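Local atomic coordinates of L-lysine 6-oxidase (Marinomonas mediterranea, PDB entry 3WEU), a protein that oxidises the side-chain amino group of L-lysine with a cysteine tryptophylquinone cofactor, releasing ammonium and the hydrogen peroxide that makes it antibacterial. Residues Pro253-Ile258 / Gln310-Val315; Trp587-Gly592 / Ala630-Arg635; Asn441-Gly444 / Gly450-Met453. One frame throughout, in Å; residues are numbered along the deposited sequence. Where two conformers were deposited one is given.

Contact 1 (Pro253-Ile258 / Gln310-Val315); sequences PEIVNI and QWVSNV
I255 and W311 are the closest backbone points of two irregular segments, with I255 CA 8.5 Å from W311 CA. No hydrogen bond passes directly between the segments, and neither is part of a helix or strand here, so what joins them is a small apolar touch made by three side chains. All three CB atoms point across toward the opposite segment. I255 is the residue that meets both partners, through its CD1. Its CG1 lies anti to the carbonyl carbon, and the chain then runs on extended (chi2 -174°), which places CD1 at the tip of the side chain. V312 comes to this methyl head-on, tip to tip, with CG1 3.8 Å from I255 CD1. W311 is met quite differently: its side chain crosses that of I255 at about a right angle, and it is the CB methylene, 3.9 Å from I255 CD1, that touches, not the indole. The ring turns to its own neighbour instead, with Q310 CG 4.0 Å above one face and offset toward the rim.

The contact joins the loop that leads from strand 237-247 into helix 261-272 with the loop that leaves helix 295-308. That second helix also fixes the isoleucine from the backbone side, since the amide of Q308 bonds to E254 O and V256 N, the peptide groups flanking I255. The side chains of Q308 and of F645, in strand 645-648, pack against I255 as well. Beyond the valine, S313 OG bonds back to Y309 O, a short link within the turn that carries W311 and V312.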
loop_
_atom_site.group_PDB
_atom_site.type_symbol
_atom_site.label_atom_id
_atom_site.label_comp_id
_atom_site.label_asym_id
_atom_site.label_seq_id
_atom_site.Cartn_x
_atom_site.Cartn_y
_atom_site.Cartn_z
ATOM N N PRO A 253 -0.181 11.509 -34.760
ATOM C CA PRO A 253 -1.027 12.547 -35.354
ATOM C C PRO A 253 -1.478 12.266 -36.775
ATOM O O PRO A 253 -2.548 12.761 -37.161
ATOM C CB PRO A 253 -0.141 13.796 -35.272
ATOM C CG PRO A 253 1.240 13.266 -35.114
ATOM C CD PRO A 253 1.110 12.052 -34.318
ATOM N N GLU A 254 -0.744 11.444 -37.537
ATOM C CA GLU A 254 -1.187 11.127 -38.889
ATOM C C GLU A 254 -2.300 10.092 -38.942
ATOM O O GLU A 254 -2.826 9.839 -40.026
ATOM C CB GLU A 254 -0.030 10.628 -39.692
ATOM C CG GLU A 254 1.014 11.697 -39.881
ATOM C CD GLU A 254 2.409 11.181 -40.252
ATOM O OE1 GLU A 254 3.002 11.640 -41.276
ATOM O OE2 GLU A 254 2.961 10.339 -39.494
ATOM N N ILE A 255 -2.611 9.447 -37.830
ATOM C CA ILE A 255 -3.630 8.403 -37.786
ATOM C C ILE A 255 -4.914 9.022 -37.228
ATOM O O ILE A 255 -4.911 9.629 -36.168
ATOM C CB ILE A 255 -3.169 7.230 -36.908
ATOM C CG1 ILE A 255 -1.831 6.709 -37.487
ATOM C CG2 ILE A 255 -4.230 6.140 -36.859
ATOM C CD1 ILE A 255 -1.238 5.499 -36.913
ATOM N N VAL A 256 -5.985 8.922 -38.012
ATOM C CA VAL A 256 -7.243 9.594 -37.729
ATOM C C VAL A 256 -8.274 8.603 -37.163
ATOM O O VAL A 256 -8.382 7.474 -37.643
ATOM C CB VAL A 256 -7.748 10.157 -39.068
ATOM C CG1 VAL A 256 -9.066 10.895 -38.927
ATOM C CG2 VAL A 256 -6.708 11.091 -39.685
ATOM N N ASN A 257 -9.024 9.053 -36.173
ATOM C CA ASN A 257 -10.117 8.296 -35.587
ATOM C C ASN A 257 -11.248 8.109 -36.590
ATOM O O ASN A 257 -11.615 9.018 -37.324
ATOM C CB ASN A 257 -10.608 8.988 -34.307
ATOM C CG ASN A 257 -9.529 9.007 -33.216
ATOM O OD1 ASN A 257 -9.356 8.023 -32.518
ATOM N ND2 ASN A 257 -8.761 10.093 -33.122
ATOM N N ILE A 258 -11.790 6.890 -36.626
ATOM C CA ILE A 258 -12.914 6.599 -37.455
ATOM C C ILE A 258 -14.054 7.605 -37.294
ATOM O O ILE A 258 -14.575 8.113 -38.303
ATOM C CB ILE A 258 -13.394 5.159 -37.269
ATOM C CG1 ILE A 258 -12.388 4.171 -37.898
ATOM C CG2 ILE A 258 -14.788 4.974 -37.945
ATOM C CD1 ILE A 258 -12.527 2.726 -37.377
ATOM N N GLN A 310 -4.260 -0.468 -38.261
ATOM C CA GLN A 310 -3.246 -1.541 -38.179
ATOM C C GLN A 310 -1.868 -1.118 -37.656
ATOM O O GLN A 310 -1.092 -1.994 -37.221
ATOM C CB GLN A 310 -3.103 -2.173 -39.578
ATOM C CG GLN A 310 -2.530 -1.188 -40.619
ATOM C CD GLN A 310 -2.358 -1.855 -41.976
ATOM O OE1 GLN A 310 -1.463 -2.674 -42.170
ATOM N NE2 GLN A 310 -3.171 -1.461 -42.946
ATOM N N TRP A 311 -1.547 0.183 -37.722
ATOM C CA TRP A 311 -0.232 0.634 -37.278
ATOM C C TRP A 311 -0.137 0.775 -35.755
ATOM O O TRP A 311 0.943 0.988 -35.236
ATOM C CB TRP A 311 0.119 1.947 -37.902
ATOM C CG TRP A 311 0.182 1.852 -39.425
ATOM C CD1 TRP A 311 -0.701 2.402 -40.317
ATOM C CD2 TRP A 311 1.197 1.224 -40.187
ATOM N NE1 TRP A 311 -0.300 2.087 -41.601
ATOM C CE2 TRP A 311 0.873 1.391 -41.559
ATOM C CE3 TRP A 311 2.373 0.543 -39.861
ATOM C CZ2 TRP A 311 1.705 0.921 -42.601
ATOM C CZ3 TRP A 311 3.167 0.064 -40.888
ATOM C CH2 TRP A 311 2.823 0.277 -42.255
ATOM N N VAL A 312 -1.281 0.672 -35.090
ATOM C CA VAL A 312 -1.390 0.923 -33.675
ATOM C C VAL A 312 -2.208 -0.113 -32.932
ATOM O O VAL A 312 -2.344 0.002 -31.713
ATOM C CB VAL A 312 -1.902 2.349 -33.400
ATOM C CG1 VAL A 312 -0.881 3.418 -33.743
ATOM C CG2 VAL A 312 -3.166 2.627 -34.173
ATOM N N SER A 313 -2.764 -1.105 -33.644
ATOM C CA SER A 313 -3.641 -2.117 -33.045
ATOM C C SER A 313 -3.692 -3.302 -33.999
ATOM O O SER A 313 -3.407 -3.144 -35.214
ATOM C CB SER A 313 -5.034 -1.522 -32.822
ATOM O OG SER A 313 -5.607 -1.107 -34.035
ATOM N N ASN A 314 -4.196 -4.435 -33.512
ATOM C CA ASN A 314 -4.442 -5.606 -34.330
ATOM C C ASN A 314 -5.933 -5.762 -34.551
ATOM O O ASN A 314 -6.631 -6.337 -33.733
ATOM C CB ASN A 314 -3.821 -6.843 -33.709
ATOM C CG ASN A 314 -2.325 -6.797 -33.776
ATOM O OD1 ASN A 314 -1.758 -6.491 -34.807
ATOM N ND2 ASN A 314 -1.670 -7.060 -32.659
ATOM N N VAL A 315 -6.372 -5.223 -35.694
ATOM C CA VAL A 315 -7.754 -5.225 -36.079
ATOM C C VAL A 315 -7.887 -5.750 -37.502
ATOM O O VAL A 315 -8.581 -5.180 -38.365
ATOM C CB VAL A 315 -8.330 -3.798 -35.972
ATOM C CG1 VAL A 315 -8.515 -3.459 -34.504
ATOM C CG2 VAL A 315 -7.434 -2.802 -36.784
#

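Contact 2 (Trp587-Gly592 / Ala630-Arg635); sequences WDVLTG and AFIRDR. With EDO (1,2-ethanediol), chain J.
V589 and I632 face each other from two short strands whose CA atoms come to 7.7 Å at this pair, and the touching parts run 44° apart, with no backbone hydrogen bond between them. The apolar centre is a methyl-to-methyl meeting in which the two side chains slant across one another. V589 offers CG1. I632 replies with its longer branch: CD1 lies 3.7 Å from V589 CG1 and 4.0 Å from V589 CB. The chi2 of -54° swings CD1 round to the valine, while I632 CG1, placed by chi1, lies 4.1 Å from V589 CG1.

The strands belong to two separate antiparallel pairs, 588-590 with 609-611 and 631-634 with 645-648, and the contact packs one pair against the other. E647 of strand 645-648 touches both V589 and I632, and its backbone is hydrogen-bonded to that of L590, so this strand reaches both partners.

Farther along, R635, modelled in two conformers, has its guanidinium edge toward G592 O in the one described, but NH2 stands implausibly near the glycine oxygen and the approach is doubtful. At the other end, W587 holds a molecule of 1,2-ethanediol, probably from the crystallisation liquor. Its NE1 gives a nearly straight hydrogen bond to O2 of the diol, 3.1 Å long with an N-H...O angle of 163°, and O2 lies at the indole edge, in the ring plane. The other hydroxyl, O1, comes to 3.2 Å from W587 CZ2. Y577 OH is a further hydrogen-bonding partner of the diol.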
loop_
_atom_site.group_PDB
_atom_site.type_symbol
_atom_site.label_atom_id
_atom_site.label_comp_id
_atom_site.label_asym_id
_atom_site.label_seq_id
_atom_site.Cartn_x
_atom_site.Cartn_y
_atom_site.Cartn_z
ATOM N N TRP A 587 -1.311 0.825 -29.014
ATOM C CA TRP A 587 -1.074 -0.389 -28.235
ATOM C C TRP A 587 -0.108 -1.332 -28.856
ATOM O O TRP A 587 0.829 -1.788 -28.165
ATOM C CB TRP A 587 -2.403 -1.053 -27.914
ATOM C CG TRP A 587 -2.369 -2.020 -26.794
ATOM C CD1 TRP A 587 -2.736 -3.343 -26.814
ATOM C CD2 TRP A 587 -1.996 -1.727 -25.449
ATOM N NE1 TRP A 587 -2.591 -3.863 -25.570
ATOM C CE2 TRP A 587 -2.142 -2.900 -24.714
ATOM C CE3 TRP A 587 -1.520 -0.608 -24.826
ATOM C CZ2 TRP A 587 -1.848 -2.972 -23.367
ATOM C CZ3 TRP A 587 -1.195 -0.683 -23.461
ATOM C CH2 TRP A 587 -1.362 -1.862 -22.773
ATOM N N ASP A 588 -0.326 -1.686 -30.133
ATOM C CA ASP A 588 0.540 -2.623 -30.835
ATOM C C ASP A 588 1.201 -1.849 -31.963
ATOM O O ASP A 588 0.525 -1.425 -32.888
ATOM C CB ASP A 588 -0.271 -3.773 -31.359
ATOM C CG ASP A 588 -1.184 -4.349 -30.300
ATOM O OD1 ASP A 588 -2.352 -3.936 -30.192
ATOM O OD2 ASP A 588 -0.690 -5.166 -29.515
ATOM N N VAL A 589 2.503 -1.621 -31.821
ATOM C CA VAL A 589 3.262 -0.713 -32.700
ATOM C C VAL A 589 4.566 -1.323 -33.125
ATOM O O VAL A 589 5.063 -2.277 -32.478
ATOM C CB VAL A 589 3.532 0.637 -32.018
ATOM C CG1 VAL A 589 2.247 1.371 -31.730
ATOM C CG2 VAL A 589 4.392 0.499 -30.785
ATOM N N LEU A 590 5.145 -0.778 -34.207
ATOM C CA LEU A 590 6.397 -1.309 -34.777
ATOM C C LEU A 590 7.576 -0.549 -34.232
ATOM O O LEU A 590 7.537 0.711 -34.141
ATOM C CB LEU A 590 6.355 -1.197 -36.316
ATOM C CG LEU A 590 5.208 -1.911 -37.040
ATOM C CD1 LEU A 590 5.411 -1.717 -38.546
ATOM C CD2 LEU A 590 5.289 -3.394 -36.691
ATOM N N THR A 591 8.620 -1.282 -33.826
ATOM C CA THR A 591 9.826 -0.665 -33.438
ATOM C C THR A 591 10.455 0.007 -34.630
ATOM O O THR A 591 10.439 -0.509 -35.752
ATOM C CB THR A 591 10.845 -1.667 -32.862
ATOM O OG1 THR A 591 10.945 -2.752 -33.801
ATOM C CG2 THR A 591 10.386 -2.177 -31.558
ATOM N N GLY A 592 11.095 1.127 -34.341
ATOM C CA GLY A 592 11.615 2.050 -35.357
ATOM C C GLY A 592 13.131 2.377 -35.399
ATOM O O GLY A 592 13.563 3.142 -36.259
ATOM N N ALA A 630 6.712 6.953 -27.284
ATOM C CA ALA A 630 7.032 7.248 -28.651
ATOM C C ALA A 630 5.921 8.019 -29.348
ATOM O O ALA A 630 4.735 7.925 -28.990
ATOM C CB ALA A 630 7.224 5.955 -29.402
ATOM N N PHE A 631 6.303 8.681 -30.421
ATOM C CA PHE A 631 5.349 9.185 -31.390
ATOM C C PHE A 631 5.379 8.250 -32.570
ATOM O O PHE A 631 6.464 7.977 -33.165
ATOM C CB PHE A 631 5.752 10.571 -31.861
ATOM C CG PHE A 631 5.450 11.631 -30.855
ATOM C CD1 PHE A 631 6.250 11.780 -29.729
ATOM C CD2 PHE A 631 4.271 12.368 -30.939
ATOM C CE1 PHE A 631 5.917 12.705 -28.739
ATOM C CE2 PHE A 631 3.933 13.312 -29.961
ATOM C CZ PHE A 631 4.781 13.484 -28.863
ATOM N N ILE A 632 4.212 7.784 -32.925
ATOM C CA ILE A 632 4.048 6.855 -34.068
ATOM C C ILE A 632 3.890 7.710 -35.310
ATOM O O ILE A 632 2.988 8.522 -35.399
ATOM C CB ILE A 632 2.827 5.927 -33.894
ATOM C CG1 ILE A 632 2.806 5.316 -32.508
ATOM C CG2 ILE A 632 2.786 4.858 -34.976
ATOM C CD1 ILE A 632 4.080 4.577 -32.071
ATOM N N ARG A 633 4.789 7.521 -36.278
ATOM C CA ARG A 633 4.810 8.353 -37.437
ATOM C C ARG A 633 5.276 7.659 -38.722
ATOM O O ARG A 633 5.978 6.624 -38.670
ATOM C CB ARG A 633 5.632 9.562 -37.101
ATOM C CG ARG A 633 6.831 9.865 -37.895
ATOM C CD ARG A 633 7.520 11.119 -37.411
ATOM N NE ARG A 633 7.325 12.198 -38.296
ATOM C CZ ARG A 633 7.867 13.402 -38.106
ATOM N NH1 ARG A 633 8.596 13.665 -37.021
ATOM N NH2 ARG A 633 7.717 14.333 -38.995
ATOM N N ASP A 634 4.808 8.200 -39.854
ATOM C CA ASP A 634 5.059 7.626 -41.119
ATOM C C ASP A 634 6.503 7.961 -41.559
ATOM O O ASP A 634 6.826 9.134 -41.832
ATOM C CB ASP A 634 4.036 8.079 -42.150
ATOM C CG ASP A 634 4.215 7.444 -43.499
ATOM O OD1 ASP A 634 5.045 6.552 -43.682
ATOM O OD2 ASP A 634 3.506 7.919 -44.448
ATOM N N ARG A 635 7.334 6.938 -41.580
ATOM C CA ARG A 635 8.739 7.030 -41.985
ATOM C C ARG A 635 8.912 7.160 -43.515
ATOM O O ARG A 635 10.020 7.435 -44.012
ATOM C CB ARG A 635 9.437 5.776 -41.505
ATOM C CG ARG A 635 9.594 5.700 -40.002
ATOM C CD ARG A 635 10.790 6.544 -39.561
ATOM N NE ARG A 635 11.367 5.968 -38.376
ATOM C CZ ARG A 635 12.588 5.492 -38.234
ATOM N NH1 ARG A 635 13.498 5.542 -39.189
ATOM N NH2 ARG A 635 12.913 4.986 -37.073
HETATM C C1 EDO J . -0.522 -6.876 -23.451
HETATM O O1 EDO J . -0.045 -5.617 -23.920
HETATM C C2 EDO J . -1.534 -7.350 -24.500
HETATM O O2 EDO J . -2.814 -6.714 -24.287
#

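Contact 3 (Asn441-Gly444 / Gly450-Met453); sequences NCVG and GIEM
C442 lies against one face of the E452 carboxylate, its CB 3.6 Å from E452 CD and 3.4 Å from OE1. V443 N gives OE1 a hydrogen bond of 3.0 Å, arriving on the syn side but 35° out of the plane, tilted toward the face that C442 covers. A water also bonds to OE1, 2.9 Å away and close to the carboxylate plane. E452 OE2 is held by a salt bridge to R13 and a hydrogen bond from Q584 NE2, which with the V443 bond fix the rotation of the buried group. The glutamate chain bends at chi2 (86°) to lay the carboxylate along the 441-444 backbone, and C442 SG rests 3.7 Å from E452 CG.

This irregular loop borders the cofactor: G450 N bonds weakly to O6 of the tryptophylquinone W581, and I451 touches C516, its thioether partner. V443 CG2 also meets I451 CG1, the two side chains crossing obliquely.

Two waters bridge the segments. One accepts from I451 N and lies 2.6 Å from M453 O, with a weak link to V443 O; the other, on OE1, also reaches V443 O. The bend of M453 at chi3 brings CE to 4.1 Å from C442 SG.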
loop_
_atom_site.group_PDB
_atom_site.type_symbol
_atom_site.label_atom_id
_atom_site.label_comp_id
_atom_site.label_asym_id
_atom_site.label_seq_id
_atom_site.Cartn_x
_atom_site.Cartn_y
_atom_site.Cartn_z
ATOM N N ASN A 441 -8.956 16.279 -35.276
ATOM C CA ASN A 441 -7.832 15.544 -34.663
ATOM C C ASN A 441 -8.056 15.053 -33.243
ATOM O O ASN A 441 -7.117 14.612 -32.603
ATOM C CB ASN A 441 -6.597 16.406 -34.798
ATOM C CG ASN A 441 -6.201 16.554 -36.253
ATOM O OD1 ASN A 441 -6.117 15.558 -36.952
ATOM N ND2 ASN A 441 -5.974 17.762 -36.703
ATOM N N CYS A 442 -9.299 15.177 -32.749
ATOM C CA CYS A 442 -9.695 14.651 -31.442
ATOM C C CYS A 442 -10.665 13.486 -31.593
ATOM O O CYS A 442 -11.354 13.321 -32.624
ATOM C CB CYS A 442 -10.435 15.708 -30.671
ATOM S SG CYS A 442 -9.443 17.209 -30.265
ATOM N N VAL A 443 -10.654 12.650 -30.590
ATOM C CA VAL A 443 -11.494 11.470 -30.539
ATOM C C VAL A 443 -12.988 11.882 -30.491
ATOM O O VAL A 443 -13.392 12.725 -29.701
ATOM C CB VAL A 443 -11.131 10.599 -29.285
ATOM C CG1 VAL A 443 -12.257 9.580 -28.990
ATOM C CG2 VAL A 443 -9.815 9.860 -29.542
ATOM N N GLY A 444 -13.792 11.286 -31.350
ATOM C CA GLY A 444 -15.246 11.403 -31.283
ATOM C C GLY A 444 -15.947 10.249 -30.572
ATOM O O GLY A 444 -16.742 10.457 -29.668
ATOM N N GLY A 450 -13.148 9.022 -22.950
ATOM C CA GLY A 450 -12.552 9.611 -24.110
ATOM C C GLY A 450 -11.163 10.061 -23.858
ATOM O O GLY A 450 -10.556 9.636 -22.877
ATOM N N ILE A 451 -10.656 10.937 -24.720
ATOM C CA ILE A 451 -9.261 11.451 -24.533
ATOM C C ILE A 451 -9.333 12.952 -24.327
ATOM O O ILE A 451 -9.190 13.409 -23.195
ATOM C CB ILE A 451 -8.362 11.106 -25.723
ATOM C CG1 ILE A 451 -8.143 9.587 -25.802
ATOM C CG2 ILE A 451 -7.036 11.825 -25.624
ATOM C CD1 ILE A 451 -7.422 8.993 -24.647
ATOM N N GLU A 452 -9.714 13.713 -25.346
ATOM C CA GLU A 452 -9.780 15.159 -25.134
ATOM C C GLU A 452 -11.047 15.632 -24.339
ATOM O O GLU A 452 -10.959 16.573 -23.511
ATOM C CB GLU A 452 -9.649 15.917 -26.423
ATOM C CG GLU A 452 -8.274 15.655 -27.138
ATOM C CD GLU A 452 -8.275 14.414 -28.049
ATOM O OE1 GLU A 452 -9.337 13.700 -28.168
ATOM O OE2 GLU A 452 -7.191 14.147 -28.641
ATOM N N MET A 453 -12.180 15.051 -24.726
ATOM C CA MET A 453 -13.490 15.498 -24.354
ATOM C C MET A 453 -14.393 14.293 -24.271
ATOM O O MET A 453 -14.055 13.224 -24.799
ATOM C CB MET A 453 -14.000 16.498 -25.346
ATOM C CG MET A 453 -13.347 17.891 -25.196
ATOM S SD MET A 453 -13.715 18.912 -26.636
ATOM C CE MET A 453 -12.323 18.543 -27.670
HETATM O O HOH W 1 -12.497 12.051 -26.585
HETATM O O HOH W 2 -12.139 14.229 -27.680
#

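In the fold
From the N terminus the contacts close in series, with none nested and none crossing. Contact 1 closes 51 residues that include helices 261-272 and 295-308. Contact 3 then closes a short loop with five residues between its segments, and contact 2 closes 37 residues holding helices 596-602 and 619-625 and strand 609-611. Loop 253-258, leading into helix 261-272, ties the cofactor-side loop 441-453 to strand 631-634: N257 OD1 packs on V443 CG2, and E254 OE2 probably accepts from D634 N. The loop after helix 295-308 is joined to segment 587-592, with V312 O 3.0 Å from W587 N. Contacts 2 and 3 do not touch, their nearest atoms being about 11 Å apart.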